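LPXTG cell wall anchor domain-containing protein (Lactobacillus rhamnosus, PDB 7CBS) forms the basal subunit SpaB of the SpaCBA pilus, in which it probably anchors the sortase-assembled fibre to the cell wall. Local coordinates at residues Asp30-Lys35 with Arg167-Pro172; Thr67-Asp72 with Ser105-Gln110. All blocks are in the same frame, centred on the assembly; numbering follows the deposited sequence.

Interaction 1. Residues Asp30-Lys35 with Arg167-Pro172; sequences DVVLHK and RIDLFP
Within Asp30-Lys35 and Arg167-Pro172, strands 30-34 and 167-170 pair in parallel, their directions 18° apart. Asp30, Val32 and His34 use their backbone polar groups to face Ile168 and Leu170. Ile168 N donates to Asp30 O, Val32 N to Ile168 O, Leu170 N to Val32 O and His34 N to Leu170 O.

One face carries Val31, Leu33, Ile168 and Leu170, branched apolar residues suited to a sheet interior; all but Ile168 also pack on Phe137 of strand 131-141. Val31 turns CG1 away from its backbone N (chi1 172°), which brings it within 3.5 Å of Leu170 CD1. Farther along, Leu33 CD2 lies against the ring of Pro172, 3.4 Å from Pro172 CD, so the proline ring continues the apolar surface where strand pairing stops.

The face bearing Asp30, Val32, Arg167 and Asp169 is mostly polar. Val32 CG2 sits over one face of the Arg167 guanidinium, 3.5 Å from NE, while two of the guanidinium nitrogens bond to the second subunit: NE to Ser166 and NH2 to Gly163 of that chain. His34 NE2 donates to Asp169 OD1 over 2.7 Å, reaching the anti side of the oxygen, somewhat out of the carboxylate plane. Phe171 lies over the imidazole, the two planes inclined by 31° and Phe171 CE1 3.4 Å from His34 CB.

The carboxylate bond and the phenyl over one face should together limit rotation of the His34 ring, and the carboxylate would be expected to favour its protonated form. Asp30 has a different task: OD1 takes the backbone N of Asp123, a residue of the magnesium site, while OD2 bonds to Ser166 of the second subunit. This parallel pair thus joins an apolar core both to what is probably the magnesium site's second shell and to a subunit interface.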
loop_
_atom_site.group_PDB
_atom_site.type_symbol
_atom_site.label_atom_id
_atom_site.label_comp_id
_atom_site.label_asym_id
_atom_site.label_seq_id
_atom_site.Cartn_x
_atom_site.Cartn_y
_atom_site.Cartn_z
ATOM N N ASP A 30 2.182 0.919 3.088
ATOM C CA ASP A 30 3.010 -0.315 3.121
ATOM C C ASP A 30 4.359 0.034 3.744
ATOM O O ASP A 30 4.918 1.082 3.386
ATOM C CB ASP A 30 3.181 -0.910 1.719
ATOM C CG ASP A 30 1.864 -1.311 1.080
ATOM O OD1 ASP A 30 0.886 -1.477 1.830
ATOM O OD2 ASP A 30 1.821 -1.451 -0.160
ATOM N N VAL A 31 4.839 -0.805 4.664
ATOM C CA VAL A 31 6.177 -0.669 5.311
ATOM C C VAL A 31 6.982 -1.930 4.999
ATOM O O VAL A 31 6.543 -3.028 5.398
ATOM C CB VAL A 31 6.072 -0.447 6.832
ATOM C CG1 VAL A 31 7.439 -0.516 7.497
ATOM C CG2 VAL A 31 5.367 0.860 7.163
ATOM N N VAL A 32 8.108 -1.764 4.302
ATOM C CA VAL A 32 9.102 -2.841 4.032
ATOM C C VAL A 32 10.345 -2.541 4.876
ATOM O O VAL A 32 10.949 -1.470 4.682
ATOM C CB VAL A 32 9.422 -2.943 2.529
ATOM C CG1 VAL A 32 10.164 -4.230 2.191
ATOM C CG2 VAL A 32 8.158 -2.831 1.690
ATOM N N LEU A 33 10.663 -3.424 5.827
ATOM C CA LEU A 33 11.925 -3.394 6.613
ATOM C C LEU A 33 12.982 -4.212 5.868
ATOM O O LEU A 33 12.673 -5.363 5.511
ATOM C CB LEU A 33 11.674 -3.962 8.011
ATOM C CG LEU A 33 12.723 -3.554 9.040
ATOM C CD1 LEU A 33 12.140 -3.572 10.445
ATOM C CD2 LEU A 33 13.954 -4.441 8.935
ATOM N N HIS A 34 14.174 -3.641 5.664
ATOM C CA HIS A 34 15.332 -4.285 4.989
ATOM C C HIS A 34 16.392 -4.667 6.031
ATOM O O HIS A 34 16.999 -3.751 6.617
ATOM C CB HIS A 34 15.927 -3.357 3.924
ATOM C CG HIS A 34 14.968 -2.935 2.864
ATOM N ND1 HIS A 34 15.150 -3.257 1.531
ATOM C CD2 HIS A 34 13.851 -2.175 2.922
ATOM C CE1 HIS A 34 14.177 -2.728 0.817
ATOM N NE2 HIS A 34 13.360 -2.066 1.649
ATOM N N LYS A 35 16.591 -5.970 6.253
ATOM C CA LYS A 35 17.685 -6.533 7.090
ATOM C C LYS A 35 18.852 -6.911 6.171
ATOM O O LYS A 35 18.799 -8.002 5.568
ATOM C CB LYS A 35 17.165 -7.728 7.897
ATOM C CG LYS A 35 18.180 -8.416 8.799
ATOM C CD LYS A 35 18.604 -7.596 9.990
ATOM C CE LYS A 35 19.600 -8.323 10.863
ATOM N NZ LYS A 35 20.328 -7.394 11.761
ATOM N N ARG A 167 4.699 3.531 0.028
ATOM C CA ARG A 167 5.636 2.598 0.710
ATOM C C ARG A 167 6.672 3.382 1.523
ATOM O O ARG A 167 7.188 4.394 1.005
ATOM C CB ARG A 167 6.339 1.706 -0.318
ATOM C CG ARG A 167 7.290 0.692 0.297
ATOM C CD ARG A 167 7.802 -0.316 -0.705
ATOM N NE ARG A 167 6.775 -1.253 -1.138
ATOM C CZ ARG A 167 7.008 -2.359 -1.841
ATOM N NH1 ARG A 167 8.243 -2.690 -2.178
ATOM N NH2 ARG A 167 6.001 -3.146 -2.179
ATOM N N ILE A 168 6.943 2.934 2.754
ATOM C CA ILE A 168 8.074 3.397 3.612
ATOM C C ILE A 168 9.127 2.286 3.645
ATOM O O ILE A 168 8.766 1.159 4.028
ATOM C CB ILE A 168 7.600 3.757 5.037
ATOM C CG1 ILE A 168 6.563 4.880 5.034
ATOM C CG2 ILE A 168 8.788 4.102 5.926
ATOM C CD1 ILE A 168 5.783 4.993 6.315
ATOM N N ASP A 169 10.374 2.607 3.288
ATOM C CA ASP A 169 11.518 1.658 3.266
ATOM C C ASP A 169 12.418 1.925 4.476
ATOM O O ASP A 169 13.101 2.963 4.481
ATOM C CB ASP A 169 12.285 1.760 1.946
ATOM C CG ASP A 169 11.573 1.069 0.800
ATOM O OD1 ASP A 169 11.596 -0.174 0.774
ATOM O OD2 ASP A 169 10.982 1.779 -0.035
ATOM N N LEU A 170 12.418 1.006 5.447
ATOM C CA LEU A 170 13.180 1.113 6.721
ATOM C C LEU A 170 14.455 0.269 6.636
ATOM O O LEU A 170 14.370 -0.875 6.150
ATOM C CB LEU A 170 12.291 0.650 7.880
ATOM C CG LEU A 170 11.061 1.512 8.155
ATOM C CD1 LEU A 170 10.159 0.828 9.171
ATOM C CD2 LEU A 170 11.464 2.906 8.629
ATOM N N PHE A 171 15.580 0.828 7.100
ATOM C CA PHE A 171 16.923 0.189 7.135
ATOM C C PHE A 171 17.470 0.242 8.561
ATOM O O PHE A 171 18.328 1.069 8.860
ATOM C CB PHE A 171 17.860 0.884 6.142
ATOM C CG PHE A 171 17.463 0.741 4.695
ATOM C CD1 PHE A 171 17.798 -0.396 3.977
ATOM C CD2 PHE A 171 16.756 1.744 4.048
ATOM C CE1 PHE A 171 17.432 -0.529 2.647
ATOM C CE2 PHE A 171 16.394 1.612 2.716
ATOM C CZ PHE A 171 16.739 0.481 2.016
ATOM N N PRO A 172 16.992 -0.624 9.483
ATOM C CA PRO A 172 17.439 -0.590 10.880
ATOM C C PRO A 172 18.934 -0.898 11.049
ATOM O O PRO A 172 19.425 -1.765 10.359
ATOM C CB PRO A 172 16.585 -1.661 11.579
ATOM C CG PRO A 172 16.122 -2.570 10.453
ATOM C CD PRO A 172 15.993 -1.675 9.238
#

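Interaction 2. Residues Thr67-Asp72 with Ser105-Gln110; sequences TFTVYD and SSLIAQ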
loop_
_atom_site.group_PDB
_atom_site.type_symbol
_atom_site.label_atom_id
_atom_site.label_comp_id
_atom_site.label_asym_id
_atom_site.label_seq_id
_atom_site.Cartn_x
_atom_site.Cartn_y
_atom_site.Cartn_z
ATOM N N THR A 67 12.591 -12.768 11.770
ATOM C CA THR A 67 11.196 -12.425 12.152
ATOM C C THR A 67 11.162 -11.027 12.777
ATOM O O THR A 67 11.711 -10.854 13.887
ATOM C CB THR A 67 10.601 -13.455 13.121
ATOM O OG1 THR A 67 10.761 -14.759 12.563
ATOM C CG2 THR A 67 9.135 -13.215 13.409
ATOM N N PHE A 68 10.544 -10.071 12.077
ATOM C CA PHE A 68 10.182 -8.731 12.592
ATOM C C PHE A 68 8.695 -8.739 12.958
ATOM O O PHE A 68 7.888 -9.283 12.183
ATOM C CB PHE A 68 10.529 -7.643 11.572
ATOM C CG PHE A 68 11.997 -7.302 11.518
ATOM C CD1 PHE A 68 12.871 -8.049 10.742
ATOM C CD2 PHE A 68 12.512 -6.251 12.263
ATOM C CE1 PHE A 68 14.223 -7.742 10.703
ATOM C CE2 PHE A 68 13.861 -5.940 12.212
ATOM C CZ PHE A 68 14.714 -6.682 11.429
ATOM N N THR A 69 8.368 -8.159 14.117
ATOM C CA THR A 69 6.997 -8.010 14.670
ATOM C C THR A 69 6.689 -6.512 14.760
ATOM O O THR A 69 7.560 -5.767 15.253
ATOM C CB THR A 69 6.887 -8.723 16.026
ATOM O OG1 THR A 69 7.348 -10.065 15.863
ATOM C CG2 THR A 69 5.482 -8.733 16.596
ATOM N N VAL A 70 5.506 -6.098 14.296
ATOM C CA VAL A 70 5.044 -4.676 14.304
ATOM C C VAL A 70 3.927 -4.541 15.347
ATOM O O VAL A 70 3.003 -5.380 15.339
ATOM C CB VAL A 70 4.604 -4.193 12.905
ATOM C CG1 VAL A 70 3.474 -5.032 12.314
ATOM C CG2 VAL A 70 4.224 -2.718 12.910
ATOM N N TYR A 71 4.040 -3.543 16.230
ATOM C CA TYR A 71 3.078 -3.236 17.323
ATOM C C TYR A 71 2.515 -1.828 17.129
ATOM O O TYR A 71 3.270 -0.942 16.702
ATOM C CB TYR A 71 3.755 -3.307 18.695
ATOM C CG TYR A 71 4.483 -4.591 18.995
ATOM C CD1 TYR A 71 5.775 -4.801 18.544
ATOM C CD2 TYR A 71 3.890 -5.587 19.752
ATOM C CE1 TYR A 71 6.453 -5.979 18.819
ATOM C CE2 TYR A 71 4.559 -6.763 20.050
ATOM C CZ TYR A 71 5.845 -6.963 19.577
ATOM O OH TYR A 71 6.509 -8.122 19.854
ATOM N N ASP A 72 1.234 -1.640 17.456
ATOM C CA ASP A 72 0.556 -0.319 17.555
ATOM C C ASP A 72 0.921 0.307 18.903
ATOM O O ASP A 72 0.512 -0.264 19.929
ATOM C CB ASP A 72 -0.957 -0.472 17.369
ATOM C CG ASP A 72 -1.765 0.783 17.663
ATOM O OD1 ASP A 72 -1.223 1.899 17.486
ATOM O OD2 ASP A 72 -2.939 0.637 18.073
ATOM N N SER A 105 -2.362 -6.939 23.078
ATOM C CA SER A 105 -3.425 -6.725 22.057
ATOM C C SER A 105 -2.996 -5.680 21.019
ATOM O O SER A 105 -3.810 -5.365 20.131
ATOM C CB SER A 105 -4.725 -6.331 22.714
ATOM O OG SER A 105 -5.812 -7.080 22.191
ATOM N N SER A 106 -1.753 -5.188 21.091
ATOM C CA SER A 106 -1.166 -4.167 20.180
ATOM C C SER A 106 -0.443 -4.830 18.994
ATOM O O SER A 106 -0.258 -4.145 17.974
ATOM C CB SER A 106 -0.242 -3.247 20.938
ATOM O OG SER A 106 0.916 -3.932 21.391
ATOM N N LEU A 107 -0.049 -6.101 19.122
ATOM C CA LEU A 107 0.641 -6.888 18.063
ATOM C C LEU A 107 -0.278 -6.977 16.838
ATOM O O LEU A 107 -1.396 -7.511 16.978
ATOM C CB LEU A 107 1.000 -8.278 18.601
ATOM C CG LEU A 107 2.172 -8.973 17.908
ATOM C CD1 LEU A 107 2.675 -10.147 18.739
ATOM C CD2 LEU A 107 1.795 -9.436 16.506
ATOM N N ILE A 108 0.181 -6.456 15.693
ATOM C CA ILE A 108 -0.602 -6.370 14.424
ATOM C C ILE A 108 -0.238 -7.565 13.537
ATOM O O ILE A 108 -1.162 -8.312 13.147
ATOM C CB ILE A 108 -0.348 -5.031 13.702
ATOM C CG1 ILE A 108 -0.673 -3.834 14.602
ATOM C CG2 ILE A 108 -1.091 -4.995 12.370
ATOM C CD1 ILE A 108 -1.315 -2.649 13.909
ATOM N N ALA A 109 1.053 -7.722 13.221
ATOM C CA ALA A 109 1.566 -8.719 12.252
ATOM C C ALA A 109 2.993 -9.147 12.613
ATOM O O ALA A 109 3.756 -8.311 13.137
ATOM C CB ALA A 109 1.509 -8.137 10.863
ATOM N N GLN A 110 3.324 -10.408 12.320
ATOM C CA GLN A 110 4.672 -11.017 12.469
ATOM C C GLN A 110 5.097 -11.557 11.099
ATOM O O GLN A 110 4.370 -12.410 10.556
ATOM C CB GLN A 110 4.630 -12.112 13.538
ATOM C CG GLN A 110 6.003 -12.597 13.980
ATOM C CD GLN A 110 5.967 -13.188 15.368
ATOM O OE1 GLN A 110 5.267 -14.166 15.626
ATOM N NE2 GLN A 110 6.732 -12.596 16.272
#
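Val70 meets Ile108 and Ala109 together, its CG1 lying 4.1 Å from Ile108 CB and 4.0 Å from Ala109 CB. With chi1 at 59°, that methyl sits between the backbone N and the carbonyl carbon, directed at the neighbouring strand. Two residues oppose one here because the strand bulges: Ile108 N donates to Val70 O, whereas Val70 N donates to Ala109 O, a beta bulge in an otherwise antiparallel pair. On the other face Leu107 lies against both Thr69 and Tyr71, its CG 3.6 Å from Thr69 CG2 and 3.9 Å from Tyr71 CE2.

Outward, the extended Gln110 side chain crosses Thr67 and delivers NE2 to Thr69 OG1 at 2.6 Å, the hydroxyl standing 22° out of the amide plane. Threonine serves both chemistries, methyl to Leu107 and hydroxyl to Gln110 and Thr140. At the far end Asp72 N reaches Ser106 O at 3.0 Å from well above the carbonyl plane; Ser106 OG turns back to Ala103 O, and Asp72 OD1 to Thr74 OG1.

Strand 67-72 is flanked by strands 107-112 and 131-141, and the connection from Asp72 to Ser105 contains helices 74-84 and 88-95.

Both contacts pair strands of one mixed sheet, and interaction 2 is nested within the long loop that interaction 1 closes. Their centres lie about 14 Å apart, yet they touch where Leu33 CD1 packs 3.3 Å from Phe68 CD2. Each is partly buried: strands 28-34 and 67-72 supply the inner residues, whereas 167-170 and 107-112 are the more exposed partners. Phe137 of strand 131-141 packs against Val31, Leu33 and Leu170 as well as Val70, giving them a shared apolar core. Interaction 1 is parallel and adds charged groups near magnesium and the second subunit; interaction 2 is antiparallel, bulged, and edged mainly by hydroxyl and amide groups, with the Asp72 carboxylate at one end, bonded within its own chain.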